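Local coordinates for protein EmGH1 (Erythrobacter marinus, PDB 5Z87) that probably hydrolyses beta-glucosides such as cellobiose and gentiobiose, as a glycoside hydrolase of family 3, at residues A[433-438]-A[524-529]; A[517-522]-A[565-570]; A[427-432]-A[614-619]; A[574-579]-A[594-599]; A[440-445]-A[483-488]. All coordinates share one frame; numbering follows the deposited sequence.

Contact 1 of 5, residues A[433-438]-A[524-529]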
# COMPACT_ATOMS: atom_id res chain seq x y z
N ALA A 433 -28.64 25.63 -32.00
CA ALA A 433 -27.44 26.27 -32.51
C ALA A 433 -26.43 25.29 -33.11
O ALA A 433 -25.37 25.73 -33.58
CB ALA A 433 -26.75 27.07 -31.40
N VAL A 434 -26.72 24.00 -33.10
CA VAL A 434 -25.79 23.00 -33.60
C VAL A 434 -26.19 22.64 -35.02
O VAL A 434 -27.38 22.48 -35.31
CB VAL A 434 -25.78 21.76 -32.68
CG1 VAL A 434 -24.91 20.65 -33.28
CG2 VAL A 434 -25.29 22.13 -31.28
N ARG A 435 -25.20 22.50 -35.90
CA ARG A 435 -25.47 22.04 -37.25
C ARG A 435 -24.93 20.64 -37.52
O ARG A 435 -25.70 19.76 -37.94
CB ARG A 435 -24.90 23.03 -38.29
CG ARG A 435 -24.63 22.38 -39.65
CD ARG A 435 -24.30 23.37 -40.78
NE ARG A 435 -22.86 23.48 -41.05
CZ ARG A 435 -22.08 22.48 -41.47
NH1 ARG A 435 -22.57 21.27 -41.69
NH2 ARG A 435 -20.79 22.69 -41.68
N LYS A 436 -23.65 20.39 -37.28
CA LYS A 436 -23.06 19.08 -37.59
C LYS A 436 -22.12 18.67 -36.47
O LYS A 436 -21.05 19.26 -36.30
CB LYS A 436 -22.33 19.11 -38.93
CG LYS A 436 -22.00 17.73 -39.47
CD LYS A 436 -21.21 17.82 -40.77
CE LYS A 436 -21.16 16.47 -41.47
NZ LYS A 436 -19.81 15.84 -41.41
N MET A 437 -22.51 17.63 -35.72
CA MET A 437 -21.75 17.14 -34.58
C MET A 437 -21.03 15.85 -34.92
O MET A 437 -21.65 14.91 -35.43
CB MET A 437 -22.67 16.92 -33.38
CG MET A 437 -22.05 16.09 -32.28
SD MET A 437 -23.24 15.50 -31.07
CE MET A 437 -23.93 17.00 -30.39
N LEU A 438 -19.73 15.81 -34.66
CA LEU A 438 -18.94 14.58 -34.77
C LEU A 438 -18.95 13.85 -33.43
O LEU A 438 -18.54 14.43 -32.41
CB LEU A 438 -17.51 14.88 -35.18
CG LEU A 438 -16.54 13.70 -35.07
CD1 LEU A 438 -16.86 12.62 -36.10
CD2 LEU A 438 -15.09 14.15 -35.19
N ASP A 524 -15.59 19.74 -41.01
CA ASP A 524 -16.88 20.33 -41.31
C ASP A 524 -17.85 20.30 -40.12
O ASP A 524 -19.00 20.73 -40.26
CB ASP A 524 -17.52 19.64 -42.52
CG ASP A 524 -17.35 18.13 -42.49
OD1 ASP A 524 -18.21 17.43 -41.92
OD2 ASP A 524 -16.33 17.64 -43.04
N CYS A 525 -17.40 19.83 -38.96
CA CYS A 525 -18.27 19.73 -37.79
C CYS A 525 -18.01 20.91 -36.85
O CYS A 525 -16.86 21.26 -36.58
CB CYS A 525 -18.03 18.41 -37.06
SG CYS A 525 -18.30 16.95 -38.12
N ASP A 526 -19.10 21.52 -36.37
CA ASP A 526 -18.96 22.62 -35.41
C ASP A 526 -18.87 22.15 -33.96
O ASP A 526 -18.41 22.91 -33.11
CB ASP A 526 -20.13 23.60 -35.54
CG ASP A 526 -21.45 22.92 -35.78
OD1 ASP A 526 -21.49 22.04 -36.66
OD2 ASP A 526 -22.45 23.27 -35.10
N VAL A 527 -19.29 20.91 -33.66
CA VAL A 527 -19.20 20.33 -32.32
C VAL A 527 -18.56 18.95 -32.42
O VAL A 527 -18.93 18.15 -33.29
CB VAL A 527 -20.58 20.23 -31.65
CG1 VAL A 527 -20.47 19.51 -30.31
CG2 VAL A 527 -21.18 21.60 -31.48
N ILE A 528 -17.59 18.68 -31.53
CA ILE A 528 -16.94 17.37 -31.42
C ILE A 528 -17.23 16.83 -30.02
O ILE A 528 -16.97 17.51 -29.02
CB ILE A 528 -15.43 17.47 -31.65
CG1 ILE A 528 -15.12 18.11 -33.01
CG2 ILE A 528 -14.76 16.11 -31.53
CD1 ILE A 528 -13.64 18.32 -33.20
N VAL A 529 -17.75 15.60 -29.94
CA VAL A 529 -18.03 14.95 -28.67
C VAL A 529 -17.19 13.69 -28.61
O VAL A 529 -17.44 12.73 -29.35
CB VAL A 529 -19.52 14.61 -28.50
CG1 VAL A 529 -19.70 13.75 -27.27
CG2 VAL A 529 -20.36 15.87 -28.39
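Met-437 pairs with Val-527, and Leu-438 with Ile-528, where two parallel strands start out side by side in the six-stranded mixed sheet of the alpha/beta C-terminal domain of this family 3 glycoside hydrolase. This is the tight half. Leu-438 is gripped through both backbone polar atoms: its N lies 2.8 Å from Val-527 O, and its O takes a nearly straight bond (171°) from Val-529 N. On the Met-437 face, SD of Met-437 rests 4.0 Å from CG2 of Val-529, and Phe-616 covers this side. On the other face the side chains of Leu-438 and Ile-528 lie alongside each other, CD2 by CG2, while Cys-525 SG comes to 3.7 Å from Leu-438 CB; helix 508-522 packs above them.

Toward the strand starts, packing gives way to polar contacts at the solvent edge. The carboxylate of Asp-526, folded in between its own N and carbonyl carbon (chi1 40°), spans two successive amides with the syn lone pairs of its oxygens: OD2 receives Arg-435 N at 3.0 Å and OD1 receives Lys-436 N at 2.8 Å. Were Asp-526 an alanine, both amides would probably lose these acceptors and the 433-435 loop would be less firmly held to the neighbouring strand. Lys-436 NZ forms salt bridges with Asp-524 and with Glu-478, although the modelled spacing to Asp-524 is implausibly short and its exact length doubtful. Between the two zones, Asp-526 N makes a bent, weak bond of 3.0 Å to Lys-436 O.

Contact 2 of 5, residues A[517-522]-A[565-570]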
# COMPACT_ATOMS: atom_id res chain seq x y z
N GLU A 517 -8.10 10.02 -39.84
CA GLU A 517 -9.42 9.99 -40.47
C GLU A 517 -10.44 10.80 -39.68
O GLU A 517 -11.28 11.49 -40.27
CB GLU A 517 -9.90 8.55 -40.63
CG GLU A 517 -9.28 7.82 -41.81
CD GLU A 517 -9.62 6.34 -41.84
OE1 GLU A 517 -8.82 5.55 -42.39
OE2 GLU A 517 -10.70 5.97 -41.31
N ALA A 518 -10.39 10.72 -38.35
CA ALA A 518 -11.35 11.48 -37.55
C ALA A 518 -11.06 12.98 -37.64
O ALA A 518 -11.99 13.79 -37.63
CB ALA A 518 -11.32 11.01 -36.09
N VAL A 519 -9.78 13.35 -37.69
CA VAL A 519 -9.41 14.75 -37.89
C VAL A 519 -10.04 15.29 -39.17
O VAL A 519 -10.68 16.36 -39.17
CB VAL A 519 -7.87 14.89 -37.92
CG1 VAL A 519 -7.49 16.27 -38.45
CG2 VAL A 519 -7.27 14.65 -36.53
N ALA A 520 -9.90 14.56 -40.28
CA ALA A 520 -10.51 14.97 -41.55
C ALA A 520 -12.02 15.12 -41.42
O ALA A 520 -12.59 16.16 -41.79
CB ALA A 520 -10.16 13.96 -42.64
N THR A 521 -12.69 14.09 -40.90
CA THR A 521 -14.14 14.15 -40.72
C THR A 521 -14.57 15.34 -39.86
O THR A 521 -15.68 15.86 -40.02
CB THR A 521 -14.62 12.84 -40.09
OG1 THR A 521 -14.09 11.73 -40.84
CG2 THR A 521 -16.13 12.76 -40.05
N ALA A 522 -13.70 15.78 -38.95
CA ALA A 522 -14.08 16.83 -38.01
C ALA A 522 -14.06 18.23 -38.62
O ALA A 522 -14.65 19.15 -38.03
CB ALA A 522 -13.14 16.78 -36.79
N ALA A 565 -7.43 12.77 -28.52
CA ALA A 565 -8.09 13.93 -27.92
C ALA A 565 -7.36 15.22 -28.26
O ALA A 565 -7.99 16.22 -28.63
CB ALA A 565 -8.19 13.75 -26.41
N GLU A 566 -6.03 15.21 -28.15
CA GLU A 566 -5.28 16.42 -28.47
C GLU A 566 -5.36 16.75 -29.96
O GLU A 566 -5.38 17.93 -30.33
CB GLU A 566 -3.83 16.26 -28.03
CG GLU A 566 -3.70 15.93 -26.55
CD GLU A 566 -2.27 15.98 -26.07
OE1 GLU A 566 -1.59 14.92 -26.05
OE2 GLU A 566 -1.81 17.09 -25.73
N ALA A 567 -5.44 15.73 -30.83
CA ALA A 567 -5.56 15.99 -32.26
C ALA A 567 -6.86 16.71 -32.58
O ALA A 567 -6.88 17.63 -33.41
CB ALA A 567 -5.47 14.69 -33.06
N LEU A 568 -7.95 16.32 -31.92
CA LEU A 568 -9.25 16.96 -32.16
C LEU A 568 -9.32 18.33 -31.51
O LEU A 568 -9.92 19.26 -32.06
CB LEU A 568 -10.38 16.07 -31.66
CG LEU A 568 -10.53 14.73 -32.39
CD1 LEU A 568 -11.57 13.82 -31.73
CD2 LEU A 568 -10.88 14.95 -33.87
N LEU A 569 -8.72 18.47 -30.32
CA LEU A 569 -8.78 19.74 -29.62
C LEU A 569 -8.03 20.82 -30.39
O LEU A 569 -8.45 21.99 -30.38
CB LEU A 569 -8.21 19.57 -28.20
CG LEU A 569 -9.14 18.84 -27.22
CD1 LEU A 569 -8.39 18.38 -25.98
CD2 LEU A 569 -10.31 19.70 -26.84
N ALA A 570 -6.96 20.45 -31.08
CA ALA A 570 -6.17 21.43 -31.82
C ALA A 570 -6.96 22.10 -32.94
O ALA A 570 -6.55 23.16 -33.42
CB ALA A 570 -4.91 20.77 -32.36
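Two neighbouring helices on one face of the alpha/beta sheet meet here, Val-519 and Ala-522 of one touching Ala-567 and Leu-568 of the other. The segments 517-522 and 565-569 run in nearly the same direction, their axes 9.8 Å apart and inclined by 23°, and no hydrogen bond passes between them. The contact is small and purely apolar. Leu-568 reaches across with one branch: its CG is anti to the carbonyl carbon (chi1 -65°), which brings CD2 to 4.1 Å from Ala-522 CB and equally close to the backbone oxygen of Ala-518. Beside it, Val-519 CG2 sits against the methyl of Ala-567, 3.9 Å from its CB. Ala-518, Ala-522 and Ala-567 keep the facing surfaces low, so that the leucine and the valine meet between the helices.

Beneath the pair lies the sheet. Leu-568 also packs on Val-440, Ile-528 and Met-530, Ala-518 on Val-440 and Ala-480, and Ala-522 on Leu-438 and Ile-528. On its far flank, helix 561-569 leans against helix 588-593 through Ala-565, Glu-566 and Leu-569, which places it between helices 508-522 and 588-593, with Leu-568 on strands 436-440 and 527-533.

Contact 3 of 5, residues A[427-432]-A[614-619]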
# COMPACT_ATOMS: atom_id res chain seq x y z
N LEU A 427 -20.72 23.77 -21.69
CA LEU A 427 -21.98 23.06 -21.55
C LEU A 427 -22.99 23.88 -20.75
O LEU A 427 -22.61 24.66 -19.88
CB LEU A 427 -21.77 21.71 -20.86
CG LEU A 427 -20.86 20.76 -21.63
CD1 LEU A 427 -20.64 19.49 -20.83
CD2 LEU A 427 -21.46 20.45 -23.01
N PRO A 428 -24.29 23.74 -21.03
CA PRO A 428 -24.87 22.88 -22.07
C PRO A 428 -24.74 23.43 -23.49
O PRO A 428 -24.84 24.63 -23.71
CB PRO A 428 -26.34 22.83 -21.66
CG PRO A 428 -26.58 24.15 -21.02
CD PRO A 428 -25.32 24.44 -20.26
N LEU A 429 -24.51 22.53 -24.44
CA LEU A 429 -24.73 22.83 -25.84
C LEU A 429 -26.17 23.32 -26.06
O LEU A 429 -27.08 23.02 -25.29
CB LEU A 429 -24.48 21.59 -26.69
CG LEU A 429 -23.18 20.84 -26.42
CD1 LEU A 429 -23.08 19.65 -27.36
CD2 LEU A 429 -21.99 21.76 -26.57
N GLN A 430 -26.36 24.10 -27.12
CA GLN A 430 -27.70 24.55 -27.51
C GLN A 430 -28.12 23.80 -28.78
O GLN A 430 -27.44 23.90 -29.80
CB GLN A 430 -27.73 26.06 -27.73
CG GLN A 430 -28.01 26.84 -26.45
CD GLN A 430 -27.56 28.28 -26.52
OE1 GLN A 430 -26.70 28.64 -27.34
NE2 GLN A 430 -28.12 29.13 -25.65
N SER A 431 -29.22 23.05 -28.69
CA SER A 431 -29.59 22.17 -29.80
C SER A 431 -29.90 22.96 -31.06
O SER A 431 -29.45 22.60 -32.16
CB SER A 431 -30.79 21.29 -29.42
OG SER A 431 -31.81 22.04 -28.79
N SER A 432 -30.65 24.06 -30.93
CA SER A 432 -30.98 24.86 -32.10
C SER A 432 -29.74 25.50 -32.74
O SER A 432 -29.78 25.84 -33.93
CB SER A 432 -32.00 25.94 -31.73
OG SER A 432 -31.44 26.85 -30.79
N ILE A 614 -28.06 15.45 -20.92
CA ILE A 614 -27.23 16.33 -20.11
C ILE A 614 -26.37 17.22 -21.00
O ILE A 614 -26.12 18.38 -20.67
CB ILE A 614 -26.38 15.50 -19.13
CG1 ILE A 614 -27.23 15.08 -17.94
CG2 ILE A 614 -25.15 16.27 -18.65
CD1 ILE A 614 -26.72 13.82 -17.27
N LEU A 615 -25.93 16.71 -22.15
CA LEU A 615 -25.12 17.53 -23.03
C LEU A 615 -25.88 18.77 -23.51
O LEU A 615 -25.27 19.81 -23.76
CB LEU A 615 -24.62 16.72 -24.21
CG LEU A 615 -23.45 15.79 -23.90
CD1 LEU A 615 -23.18 14.84 -25.05
CD2 LEU A 615 -22.21 16.60 -23.58
N PHE A 616 -27.21 18.69 -23.60
CA PHE A 616 -28.01 19.76 -24.19
C PHE A 616 -28.84 20.51 -23.16
O PHE A 616 -29.64 21.38 -23.54
CB PHE A 616 -28.89 19.19 -25.31
CG PHE A 616 -28.14 18.96 -26.60
CD1 PHE A 616 -27.79 20.03 -27.42
CD2 PHE A 616 -27.76 17.68 -27.00
CE1 PHE A 616 -27.08 19.83 -28.60
CE2 PHE A 616 -27.05 17.48 -28.17
CZ PHE A 616 -26.71 18.55 -28.98
N GLY A 617 -28.69 20.21 -21.88
CA GLY A 617 -29.31 21.01 -20.86
C GLY A 617 -30.69 20.57 -20.43
O GLY A 617 -31.23 21.17 -19.49
N ASP A 618 -31.28 19.57 -21.07
CA ASP A 618 -32.58 19.09 -20.61
C ASP A 618 -32.48 18.53 -19.19
O ASP A 618 -33.42 18.66 -18.40
CB ASP A 618 -33.14 18.03 -21.55
CG ASP A 618 -33.21 18.50 -23.00
OD1 ASP A 618 -33.22 19.72 -23.24
OD2 ASP A 618 -33.24 17.64 -23.90
N VAL A 619 -31.35 17.93 -18.85
CA VAL A 619 -31.07 17.48 -17.49
C VAL A 619 -29.89 18.29 -16.98
O VAL A 619 -28.88 18.43 -17.68
CB VAL A 619 -30.78 15.97 -17.44
CG1 VAL A 619 -30.29 15.56 -16.06
CG2 VAL A 619 -32.04 15.16 -17.81
O HOH W 1 -30.46 22.82 -26.18
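Phe-616 and Leu-429 are brought together by their first torsions: both carry CG on the backbone N side, turned from the carbonyl carbon (chi1 -79° and -49°), and the ring of Phe-616 swings back over the 427-432 loop although its CB leaves the backbone pointing away. Leu-429 CD1 lies over one face of the ring, its CB is 3.7 Å from CE1 of Phe-616, and the carbonyl carbon C of Gln-430 stands at the ring edge. Tyr-469 stacks with the same ring, and Met-437 packs against it from the sheet.

The meeting point is the C-terminal end of helix 607-615, closed by a Schellman motif with Gly-617 in the positive-phi position. Pro-428, which follows a cis peptide bond, presses on this turn, its CB 3.5 Å from Gly-617 N. A side chain at Gly-617 would run into that proline and into the carbonyl oxygen of Phe-616 as well, two reasons why glycine fits. Two residues before the glycine, the carbonyl of Leu-615 looks out of the helix end and receives Leu-429 N at 2.9 Å; the donor N lies nearly in line with the C=O, but the N-H...O angle is only 130°. Leu-427 CD2 meets CD2 of Leu-615 at 4.0 Å, extending the apolar patch toward strand 596-601.

The loop leading into strand 436-440 is thereby held to the helix end by one direct bond, a proline wedge and an aromatic ring. A water completes the join: it accepts from Ser-431 N at 2.8 Å and donates to Phe-616 O at 3.1 Å.

Contact 4 of 5, residues A[574-579]-A[594-599]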
# COMPACT_ATOMS: atom_id res chain seq x y z
N THR A 574 -15.83 23.61 -30.82
CA THR A 574 -16.47 23.27 -29.56
C THR A 574 -16.30 21.78 -29.29
O THR A 574 -16.84 20.95 -30.03
CB THR A 574 -17.95 23.65 -29.61
OG1 THR A 574 -18.07 25.00 -30.06
CG2 THR A 574 -18.60 23.54 -28.23
N THR A 575 -15.55 21.44 -28.24
CA THR A 575 -15.19 20.05 -27.96
C THR A 575 -15.49 19.73 -26.50
O THR A 575 -15.07 20.46 -25.60
CB THR A 575 -13.72 19.79 -28.27
OG1 THR A 575 -13.44 20.14 -29.63
CG2 THR A 575 -13.38 18.31 -28.07
N VAL A 576 -16.21 18.63 -26.27
CA VAL A 576 -16.45 18.10 -24.94
C VAL A 576 -16.10 16.62 -24.93
O VAL A 576 -16.13 15.94 -25.96
CB VAL A 576 -17.90 18.30 -24.48
CG1 VAL A 576 -18.28 19.76 -24.59
CG2 VAL A 576 -18.83 17.46 -25.31
N ALA A 577 -15.77 16.12 -23.75
CA ALA A 577 -15.44 14.72 -23.57
C ALA A 577 -16.42 14.06 -22.61
O ALA A 577 -16.84 14.67 -21.61
CB ALA A 577 -13.99 14.55 -23.08
N VAL A 578 -16.81 12.83 -22.95
CA VAL A 578 -17.63 11.96 -22.10
C VAL A 578 -16.79 10.73 -21.75
O VAL A 578 -16.32 10.01 -22.64
CB VAL A 578 -18.93 11.54 -22.81
CG1 VAL A 578 -19.85 10.79 -21.84
CG2 VAL A 578 -19.64 12.75 -23.38
N LEU A 579 -16.62 10.47 -20.45
CA LEU A 579 -15.80 9.34 -20.01
C LEU A 579 -16.69 8.14 -19.71
O LEU A 579 -17.64 8.23 -18.92
CB LEU A 579 -14.97 9.71 -18.78
CG LEU A 579 -13.89 10.77 -18.97
CD1 LEU A 579 -13.32 11.19 -17.65
CD2 LEU A 579 -12.80 10.26 -19.86
N CYS A 594 -8.96 19.66 -22.21
CA CYS A 594 -10.34 19.68 -22.68
C CYS A 594 -11.23 20.36 -21.65
O CYS A 594 -11.31 19.89 -20.51
CB CYS A 594 -10.83 18.27 -22.95
SG CYS A 594 -12.56 18.22 -23.43
N PRO A 595 -11.94 21.42 -22.02
CA PRO A 595 -12.58 22.26 -20.99
C PRO A 595 -13.80 21.64 -20.32
O PRO A 595 -14.14 22.05 -19.21
CB PRO A 595 -12.96 23.53 -21.76
CG PRO A 595 -13.06 23.09 -23.19
CD PRO A 595 -11.99 22.03 -23.35
N ALA A 596 -14.51 20.72 -20.98
CA ALA A 596 -15.75 20.17 -20.44
C ALA A 596 -15.68 18.66 -20.48
O ALA A 596 -15.46 18.07 -21.54
CB ALA A 596 -16.97 20.66 -21.23
N ILE A 597 -15.86 18.02 -19.32
CA ILE A 597 -15.75 16.57 -19.20
C ILE A 597 -16.92 16.06 -18.39
O ILE A 597 -17.17 16.53 -17.27
CB ILE A 597 -14.42 16.14 -18.55
CG1 ILE A 597 -13.24 16.74 -19.31
CG2 ILE A 597 -14.32 14.62 -18.53
CD1 ILE A 597 -11.92 16.50 -18.65
N LEU A 598 -17.65 15.10 -18.96
CA LEU A 598 -18.65 14.32 -18.24
C LEU A 598 -18.02 12.99 -17.86
O LEU A 598 -17.29 12.39 -18.65
CB LEU A 598 -19.88 14.07 -19.11
CG LEU A 598 -20.75 15.28 -19.44
CD1 LEU A 598 -21.97 14.86 -20.24
CD2 LEU A 598 -21.16 15.96 -18.16
N ASP A 599 -18.30 12.52 -16.64
CA ASP A 599 -17.84 11.21 -16.21
C ASP A 599 -19.07 10.32 -16.03
O ASP A 599 -19.86 10.53 -15.11
CB ASP A 599 -17.02 11.28 -14.93
CG ASP A 599 -16.11 10.06 -14.76
OD1 ASP A 599 -16.44 8.98 -15.32
OD2 ASP A 599 -15.06 10.19 -14.08
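Leu-579 crosses Ile-597 at a slant, its CD1 3.7 Å from the CG2 branch of the isoleucine, and leans at another slant on the carboxylate of Asp-599, whose OD1 is 3.8 Å from Leu-579 CB. The CG of Asp-599 is turned away from its backbone N (chi1 -158°), which brings the carboxylate up against the leucine. Ala-577 shares this face; Cys-594, the first residue after helix 588-593, brings SG to 4.0 Å from Ala-577 CB. On the other face Val-576 turns CG1 to 3.7 Å from Ala-596 CB, and Val-578 CG1 lies near Leu-598 CB, with Val-576, Val-578 and Leu-598 packed against helix 607-615.

These are the two parallel strands of a beta-alpha-beta unit, 574-580 and 596-601 with helix 588-593 between them. Ala-577 uses both its N and its O in the pairing: its N bonds to Ala-596 O at 3.0 Å, and its O receives Leu-598 N at 2.8 Å, in the carbonyl plane. Leu-579 N then reaches Leu-598 O at 2.7 Å.

Asp-599 OD1 is hydrogen-bonded to His-581 NE2, just beyond the other strand. A leucine in place of Asp-599 would probably leave that imidazole without its mate and free to turn. The chemistry is thus split: backbone bonds and aliphatic packing hold the strands together, while the one carboxylate, buried beside a leucine, directs OD1 mainly to the histidine, with a weak further bond from Phe-601 N.

Contact 5 of 5, residues A[440-445]-A[483-488]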
# COMPACT_ATOMS: atom_id res chain seq x y z
N VAL A 440 -17.18 10.75 -31.72
CA VAL A 440 -15.94 10.05 -32.03
C VAL A 440 -15.34 9.45 -30.76
O VAL A 440 -15.44 10.02 -29.67
CB VAL A 440 -14.93 11.02 -32.70
CG1 VAL A 440 -14.88 12.31 -31.91
CG2 VAL A 440 -13.54 10.40 -32.78
N GLY A 441 -14.71 8.28 -30.92
CA GLY A 441 -13.98 7.64 -29.84
C GLY A 441 -14.28 6.16 -29.68
O GLY A 441 -15.29 5.65 -30.17
N PRO A 442 -13.40 5.45 -28.97
CA PRO A 442 -13.59 4.00 -28.83
C PRO A 442 -14.88 3.62 -28.11
O PRO A 442 -15.37 2.50 -28.32
CB PRO A 442 -12.35 3.56 -28.04
CG PRO A 442 -11.92 4.80 -27.30
CD PRO A 442 -12.23 5.94 -28.23
N ASN A 443 -15.47 4.50 -27.32
CA ASN A 443 -16.69 4.17 -26.59
C ASN A 443 -17.91 4.93 -27.10
O ASN A 443 -18.86 5.15 -26.34
CB ASN A 443 -16.49 4.41 -25.10
CG ASN A 443 -15.48 3.46 -24.51
OD1 ASN A 443 -15.17 2.42 -25.11
ND2 ASN A 443 -14.92 3.82 -23.35
N ALA A 444 -17.93 5.30 -28.38
CA ALA A 444 -19.07 6.04 -28.91
C ALA A 444 -20.15 5.11 -29.44
O ALA A 444 -21.32 5.23 -29.05
CB ALA A 444 -18.63 7.01 -30.01
N ALA A 445 -19.78 4.19 -30.33
CA ALA A 445 -20.73 3.36 -31.06
C ALA A 445 -21.08 2.08 -30.32
O ALA A 445 -22.11 1.47 -30.62
CB ALA A 445 -20.15 3.01 -32.43
N CYS A 483 -10.12 6.06 -32.31
CA CYS A 483 -9.12 5.04 -32.03
C CYS A 483 -9.80 3.87 -31.33
O CYS A 483 -10.94 3.98 -30.86
CB CYS A 483 -7.97 5.58 -31.17
SG CYS A 483 -8.46 5.97 -29.45
N ALA A 484 -9.10 2.75 -31.28
CA ALA A 484 -9.54 1.56 -30.57
C ALA A 484 -8.73 1.42 -29.28
O ALA A 484 -7.55 1.77 -29.23
CB ALA A 484 -9.38 0.29 -31.42
N ILE A 485 -9.39 0.91 -28.24
CA ILE A 485 -8.72 0.57 -26.98
C ILE A 485 -8.19 -0.85 -27.09
O ILE A 485 -6.98 -1.10 -26.97
CB ILE A 485 -9.67 0.73 -25.78
CG1 ILE A 485 -10.01 2.21 -25.56
CG2 ILE A 485 -9.08 0.09 -24.53
CD1 ILE A 485 -11.13 2.46 -24.58
N THR A 486 -9.08 -1.79 -27.36
CA THR A 486 -8.72 -3.18 -27.55
C THR A 486 -8.96 -3.58 -29.00
O THR A 486 -9.88 -3.08 -29.65
CB THR A 486 -9.52 -4.07 -26.60
OG1 THR A 486 -10.85 -3.54 -26.47
CG2 THR A 486 -8.86 -4.07 -25.23
N ALA A 487 -8.10 -4.45 -29.51
CA ALA A 487 -8.18 -4.83 -30.92
C ALA A 487 -9.39 -5.72 -31.16
O ALA A 487 -9.72 -6.59 -30.35
CB ALA A 487 -6.91 -5.54 -31.36
N GLY A 488 -10.08 -5.47 -32.27
CA GLY A 488 -11.31 -6.16 -32.58
C GLY A 488 -12.54 -5.58 -31.90
O GLY A 488 -13.64 -6.09 -32.13
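Pro-442 lays its ring against the side chain of Ile-485, the two crossing at about a right angle. CB and CG of the proline both touch the isoleucine, with CG 3.7 Å from Ile-485 CG1. Ile-485 keeps CG1 beside its backbone N (chi1 -68°) and is extended beyond it, which brings CD1 against CG and CB of the proline as well, and CD1 ends 4.1 Å from Asn-443 OD1. The proline also meets Cys-483: CB is 3.2 Å from the carbonyl oxygen of Cys-483, and CD is 4.0 Å from its SG. The ring thus sits between a backbone carbonyl, a thiol and an aliphatic chain, while Gln-561 of helix 561-569 packs on Pro-442, Cys-483 and Ile-485.

The contact joins the loops that leave two adjacent parallel strands of the sheet, 436-440 and 476-480, at their C-terminal ends. Pro-442 takes the second position of a type I beta turn, closed by Ala-444 N bonding to Gly-441 O at 3.2 Å. Gly-441 before it has a backbone shape (phi 133°) in which a side chain would collide with the preceding carbonyl oxygen and crowd the proline ring. Asn-443 is tied by its ND2 to Gly-534 O, and farther along the other loop Thr-486 packs on Phe-653 of the second subunit.

No hydrogen bond crosses between the loops. Pro-442 N, without a hydrogen, has nothing to give the nearby Cys-483 O, which gets a weak bond from Gln-481 instead, and the two loops therefore hold by shape and apolar burial.

How the contacts relate
All five contacts lie in the C-terminal alpha/beta domain, around one mixed sheet. Contacts 1 and 4 are strand pairs within it, centres 14 Å apart, joined because strands 527-533 and 574-580 are themselves neighbours. Contact 2 covers one face with helices 508-522 and 561-569; contact 3 closes the opposite face beside helix 607-615, about 22 Å from contact 2 between centres. Contact 5 ties loops beyond the strand ends, and its Val-440 touches contacts 1 and 2. Along the chain contact 3 encloses all the others, contact 5 is nested in contact 1, contacts 1 and 2 interleave, and contact 4 follows both. Segments far apart in sequence thus pack on both faces of the sheet.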